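Local coordinates for protein citrate lyase, subunit 1 (Methanosaeta concilii, PDB 6HXI) that probably works, as one subunit of ATP citrate lyase, in the ATP-driven conversion of citrate and coenzyme A to acetyl-CoA and oxaloacetate, at residues L336-A341 and K350-V355; I373-G378 and Q384-M389. All coordinates share one frame; numbering follows the deposited sequence.

Contact 1 of 2, residues L336-A341 and K350-V355; sequences LLIGGA and KTFKGV
Ile338, at the end of strand 334-338, meets helix 348-361 through its two branches, each of which finds a different partner. All the contact is apolar. The CG2 methyl approaches the Phe352 ring obliquely, beside the CE1-CZ bond, 3.9 Å from CE1 and 4.0 Å from CZ. The longer branch turns away from that ring: with CG1 beside the backbone N and chi2 fully extended at 180°, the terminal CD1 reaches CG1 of Val355 at 3.8 Å. Strand and helix are thus bridged by side chains alone, their nearest CA atoms, those of Ile338 and Val355, being 9.2 Å apart.

The backbone polar groups of the strand find partners in the sheet, Leu337 pairing with Trp274 and Met276, while Thr351 O of the helix accepts a bond from Thr314 OG1. Outside the pair, Phe352 also packs on Val375 and Arg377, and Val355 on Met276 and Thr318.

No hydrogen bond crosses between the segments, and only 119 Å² is buried between them. The join therefore rests on the fit of one branched side chain against a ring and a methyl, without directional bonds to fix its register.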
loop_
_atom_site.group_PDB
_atom_site.type_symbol
_atom_site.label_atom_id
_atom_site.label_comp_id
_atom_site.label_asym_id
_atom_site.label_seq_id
_atom_site.Cartn_x
_atom_site.Cartn_y
_atom_site.Cartn_z
ATOM N N LEU C 336 -60.549 -16.785 2.981
ATOM C CA LEU C 336 -59.473 -15.837 3.316
ATOM C C LEU C 336 -59.510 -14.642 2.349
ATOM O O LEU C 336 -59.242 -14.805 1.159
ATOM C CB LEU C 336 -58.064 -16.481 3.346
ATOM C CG LEU C 336 -56.849 -15.546 3.679
ATOM C CD1 LEU C 336 -57.031 -14.759 5.018
ATOM C CD2 LEU C 336 -55.538 -16.322 3.691
ATOM N N LEU C 337 -59.842 -13.446 2.884
ATOM C CA LEU C 337 -59.936 -12.215 2.102
ATOM C C LEU C 337 -58.719 -11.328 2.310
ATOM O O LEU C 337 -58.591 -10.670 3.341
ATOM C CB LEU C 337 -61.247 -11.460 2.406
ATOM C CG LEU C 337 -62.554 -12.248 2.210
ATOM C CD1 LEU C 337 -63.710 -11.533 2.859
ATOM C CD2 LEU C 337 -62.859 -12.466 0.739
ATOM N N ILE C 338 -57.813 -11.349 1.328
ATOM C CA ILE C 338 -56.574 -10.559 1.301
ATOM C C ILE C 338 -56.848 -9.321 0.471
ATOM O O ILE C 338 -56.601 -9.283 -0.740
ATOM C CB ILE C 338 -55.342 -11.377 0.805
ATOM C CG1 ILE C 338 -55.318 -12.813 1.439
ATOM C CG2 ILE C 338 -54.040 -10.571 1.081
ATOM C CD1 ILE C 338 -54.186 -13.730 1.046
ATOM N N GLY C 339 -57.409 -8.322 1.127
ATOM C CA GLY C 339 -57.800 -7.096 0.448
ATOM C C GLY C 339 -57.026 -5.862 0.835
ATOM O O GLY C 339 -55.983 -5.941 1.487
ATOM N N GLY C 340 -57.563 -4.729 0.416
ATOM C CA GLY C 340 -57.005 -3.421 0.696
ATOM C C GLY C 340 -57.265 -2.441 -0.422
ATOM O O GLY C 340 -57.723 -2.818 -1.507
ATOM N N ALA C 341 -56.957 -1.171 -0.156
ATOM C CA ALA C 341 -57.100 -0.110 -1.142
ATOM C C ALA C 341 -55.870 -0.108 -2.047
ATOM O O ALA C 341 -55.054 -1.028 -1.990
ATOM C CB ALA C 341 -57.235 1.240 -0.438
ATOM N N LYS C 350 -43.106 -6.814 -1.508
ATOM C CA LYS C 350 -42.457 -7.207 -0.241
ATOM C C LYS C 350 -43.462 -7.811 0.738
ATOM O O LYS C 350 -43.166 -8.838 1.355
ATOM C CB LYS C 350 -41.747 -6.005 0.430
ATOM C CG LYS C 350 -40.576 -5.443 -0.350
ATOM C CD LYS C 350 -39.947 -4.268 0.384
ATOM C CE LYS C 350 -38.932 -3.571 -0.485
ATOM N NZ LYS C 350 -38.350 -2.379 0.187
ATOM N N THR C 351 -44.650 -7.164 0.891
ATOM C CA THR C 351 -45.705 -7.650 1.792
ATOM C C THR C 351 -46.265 -8.987 1.289
ATOM O O THR C 351 -46.299 -9.949 2.065
ATOM C CB THR C 351 -46.810 -6.608 2.047
ATOM O OG1 THR C 351 -47.486 -6.297 0.838
ATOM C CG2 THR C 351 -46.304 -5.356 2.731
ATOM N N PHE C 352 -46.659 -9.061 -0.022
ATOM C CA PHE C 352 -47.194 -10.301 -0.593
ATOM C C PHE C 352 -46.146 -11.403 -0.666
ATOM O O PHE C 352 -46.534 -12.561 -0.646
ATOM C CB PHE C 352 -47.900 -10.082 -1.939
ATOM C CG PHE C 352 -49.311 -9.534 -1.837
ATOM C CD1 PHE C 352 -49.798 -9.023 -0.633
ATOM C CD2 PHE C 352 -50.149 -9.522 -2.943
ATOM C CE1 PHE C 352 -51.089 -8.515 -0.540
ATOM C CE2 PHE C 352 -51.444 -9.016 -2.846
ATOM C CZ PHE C 352 -51.908 -8.525 -1.643
ATOM N N LYS C 353 -44.839 -11.070 -0.650
ATOM C CA LYS C 353 -43.790 -12.090 -0.589
ATOM C C LYS C 353 -43.878 -12.825 0.755
ATOM O O LYS C 353 -43.714 -14.039 0.776
ATOM C CB LYS C 353 -42.382 -11.499 -0.798
ATOM C CG LYS C 353 -41.270 -12.536 -0.692
ATOM C CD LYS C 353 -40.007 -12.132 -1.407
ATOM C CE LYS C 353 -39.154 -13.339 -1.734
ATOM N NZ LYS C 353 -38.326 -13.780 -0.582
ATOM N N GLY C 354 -44.172 -12.083 1.838
ATOM C CA GLY C 354 -44.367 -12.616 3.188
ATOM C C GLY C 354 -45.622 -13.478 3.285
ATOM O O GLY C 354 -45.598 -14.556 3.889
ATOM N N VAL C 355 -46.719 -13.008 2.652
ATOM C CA VAL C 355 -48.026 -13.687 2.571
ATOM C C VAL C 355 -47.865 -15.016 1.791
ATOM O O VAL C 355 -48.340 -16.052 2.254
ATOM C CB VAL C 355 -49.120 -12.762 1.951
ATOM C CG1 VAL C 355 -50.429 -13.520 1.704
ATOM C CG2 VAL C 355 -49.356 -11.512 2.807
#

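Contact 2 of 2, residues I373-G378 and Q384-M389; sequences IYVRRG and QGLKLM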
loop_
_atom_site.group_PDB
_atom_site.type_symbol
_atom_site.label_atom_id
_atom_site.label_comp_id
_atom_site.label_asym_id
_atom_site.label_seq_id
_atom_site.Cartn_x
_atom_site.Cartn_y
_atom_site.Cartn_z
ATOM N N ILE C 373 -58.984 -18.612 -1.153
ATOM C CA ILE C 373 -58.314 -17.317 -1.003
ATOM C C ILE C 373 -58.789 -16.324 -2.063
ATOM O O ILE C 373 -58.838 -16.670 -3.240
ATOM C CB ILE C 373 -56.761 -17.491 -0.960
ATOM C CG1 ILE C 373 -56.330 -18.360 0.240
ATOM C CG2 ILE C 373 -56.026 -16.148 -0.941
ATOM C CD1 ILE C 373 -55.380 -19.464 -0.091
ATOM N N TYR C 374 -59.156 -15.100 -1.635
ATOM C CA TYR C 374 -59.617 -14.013 -2.508
ATOM C C TYR C 374 -58.740 -12.779 -2.253
ATOM O O TYR C 374 -58.625 -12.321 -1.113
ATOM C CB TYR C 374 -61.114 -13.707 -2.288
ATOM C CG TYR C 374 -62.026 -14.874 -2.598
ATOM C CD1 TYR C 374 -62.186 -15.926 -1.695
ATOM C CD2 TYR C 374 -62.744 -14.925 -3.790
ATOM C CE1 TYR C 374 -63.009 -17.016 -1.987
ATOM C CE2 TYR C 374 -63.580 -16.004 -4.087
ATOM C CZ TYR C 374 -63.713 -17.044 -3.181
ATOM O OH TYR C 374 -64.542 -18.099 -3.478
ATOM N N VAL C 375 -58.078 -12.285 -3.313
ATOM C CA VAL C 375 -57.152 -11.151 -3.271
ATOM C C VAL C 375 -57.598 -9.975 -4.161
ATOM O O VAL C 375 -57.975 -10.204 -5.302
ATOM C CB VAL C 375 -55.717 -11.603 -3.660
ATOM C CG1 VAL C 375 -54.697 -10.484 -3.417
ATOM C CG2 VAL C 375 -55.311 -12.891 -2.938
ATOM N N ARG C 376 -57.524 -8.730 -3.639
ATOM C CA ARG C 376 -57.763 -7.474 -4.360
ATOM C C ARG C 376 -56.745 -6.468 -3.823
ATOM O O ARG C 376 -56.844 -6.049 -2.673
ATOM C CB ARG C 376 -59.193 -6.928 -4.209
ATOM C CG ARG C 376 -59.501 -5.739 -5.147
ATOM C CD ARG C 376 -59.063 -4.376 -4.602
ATOM N NE ARG C 376 -59.376 -3.271 -5.515
ATOM C CZ ARG C 376 -59.187 -1.981 -5.240
ATOM N NH1 ARG C 376 -58.682 -1.611 -4.068
ATOM N NH2 ARG C 376 -59.520 -1.052 -6.126
ATOM N N ARG C 377 -55.786 -6.075 -4.649
ATOM C CA ARG C 377 -54.769 -5.142 -4.209
ATOM C C ARG C 377 -54.208 -4.273 -5.319
ATOM O O ARG C 377 -54.091 -4.700 -6.461
ATOM C CB ARG C 377 -53.646 -5.907 -3.471
ATOM C CG ARG C 377 -52.675 -5.057 -2.653
ATOM C CD ARG C 377 -53.275 -4.398 -1.426
ATOM N NE ARG C 377 -52.211 -3.890 -0.555
ATOM C CZ ARG C 377 -52.245 -2.730 0.087
ATOM N NH1 ARG C 377 -53.309 -1.945 -0.002
ATOM N NH2 ARG C 377 -51.232 -2.364 0.857
ATOM N N GLY C 378 -53.885 -3.043 -4.937
ATOM C CA GLY C 378 -53.209 -2.032 -5.742
ATOM C C GLY C 378 -52.138 -1.393 -4.870
ATOM O O GLY C 378 -52.121 -1.610 -3.645
ATOM N N GLN C 384 -46.211 -7.142 -9.606
ATOM C CA GLN C 384 -45.256 -8.145 -9.125
ATOM C C GLN C 384 -45.869 -8.971 -7.973
ATOM O O GLN C 384 -45.690 -10.193 -7.946
ATOM C CB GLN C 384 -43.953 -7.464 -8.686
ATOM C CG GLN C 384 -42.887 -8.418 -8.152
ATOM C CD GLN C 384 -41.654 -7.720 -7.622
ATOM O OE1 GLN C 384 -41.464 -6.504 -7.782
ATOM N NE2 GLN C 384 -40.767 -8.490 -7.000
ATOM N N GLY C 385 -46.581 -8.308 -7.055
ATOM C CA GLY C 385 -47.258 -8.959 -5.938
ATOM C C GLY C 385 -48.388 -9.887 -6.384
ATOM O O GLY C 385 -48.487 -11.023 -5.907
ATOM N N LEU C 386 -49.239 -9.417 -7.304
ATOM C CA LEU C 386 -50.344 -10.222 -7.834
ATOM C C LEU C 386 -49.794 -11.394 -8.677
ATOM O O LEU C 386 -50.420 -12.452 -8.705
ATOM C CB LEU C 386 -51.345 -9.388 -8.669
ATOM C CG LEU C 386 -52.031 -8.146 -8.063
ATOM C CD1 LEU C 386 -53.033 -7.574 -9.051
ATOM C CD2 LEU C 386 -52.755 -8.449 -6.759
ATOM N N LYS C 387 -48.623 -11.215 -9.339
ATOM C CA LYS C 387 -47.948 -12.267 -10.122
ATOM C C LYS C 387 -47.544 -13.433 -9.198
ATOM O O LYS C 387 -47.750 -14.587 -9.564
ATOM C CB LYS C 387 -46.706 -11.723 -10.851
ATOM C CG LYS C 387 -46.287 -12.566 -12.062
ATOM C CD LYS C 387 -44.785 -12.470 -12.373
ATOM C CE LYS C 387 -44.375 -11.204 -13.102
ATOM N NZ LYS C 387 -42.942 -10.872 -12.874
ATOM N N LEU C 388 -46.984 -13.122 -8.001
ATOM C CA LEU C 388 -46.587 -14.087 -6.968
ATOM C C LEU C 388 -47.789 -14.918 -6.507
ATOM O O LEU C 388 -47.664 -16.128 -6.363
ATOM C CB LEU C 388 -46.004 -13.356 -5.734
ATOM C CG LEU C 388 -44.623 -12.716 -5.851
ATOM C CD1 LEU C 388 -44.398 -11.724 -4.701
ATOM C CD2 LEU C 388 -43.536 -13.767 -5.872
ATOM N N MET C 389 -48.942 -14.251 -6.256
ATOM C CA MET C 389 -50.208 -14.860 -5.815
ATOM C C MET C 389 -50.820 -15.745 -6.903
ATOM O O MET C 389 -51.400 -16.771 -6.577
ATOM C CB MET C 389 -51.243 -13.787 -5.407
ATOM C CG MET C 389 -50.887 -12.964 -4.170
ATOM S SD MET C 389 -50.797 -13.834 -2.577
ATOM C CE MET C 389 -52.299 -14.779 -2.576
#
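CG of Met389 lies beside the backbone N, and bends of -65° at chi2 and -48° at chi3 then bring the methyl CE to 3.6 Å from Val375 CG2. That branch of the valine also lies beside its own backbone N, while CG1 stands anti to it and faces Leu386 CD2, a looser approach of 4.4 Å. The segments belong to a beta-alpha-beta unit of the parallel sheet, in which strand 371-376 leads into helix 382-396 and the chain returns as strand 400-403. Their short axes run at 167°, nearly antiparallel, and come no closer than 10.3 Å, the spacing of a helix laid on a sheet face.

Strand side chains Ile373 and Val375 point toward the helix, whereas those of Tyr374 and Arg376 point away. Ile373 CG2 reaches the same Met389 methyl at 4.3 Å, so CE lies near both strand residues. Val402 of the returning strand touches Met389 and Leu386 as well.

Past the end of the strand, the CB of Arg377 points at the helix, yet its guanidinium group swings off it, and NH1 donates a hydrogen bond to a bound citrate anion, probably taken up from the crystallisation liquor. What meets Leu386 here is mainly the backbone: both methyls of the leucine, CD1 and CD2, lie 4.0 Å from Arg377 O.

How the contacts relate
The two contacts lie side by side, with centres about 7 Å apart, and follow in series along the chain: both segments of contact 1 precede both of contact 2. Each sets a strand against the helix that follows it, and strands 334-338 and 371-376 are parallel neighbours in one four-stranded sheet. The strands are joined directly by Ile338 N to Tyr374 O and by Leu336 O to Tyr374 N, both 2.8 Å and probable hydrogen bonds. Both contacts fall in the citrate-binding region, where the loop after strand 371-376 carries the citrate-bonded Arg377, whose NH1 also lies 2.8 Å from Ala341 O of the loop after strand 334-338.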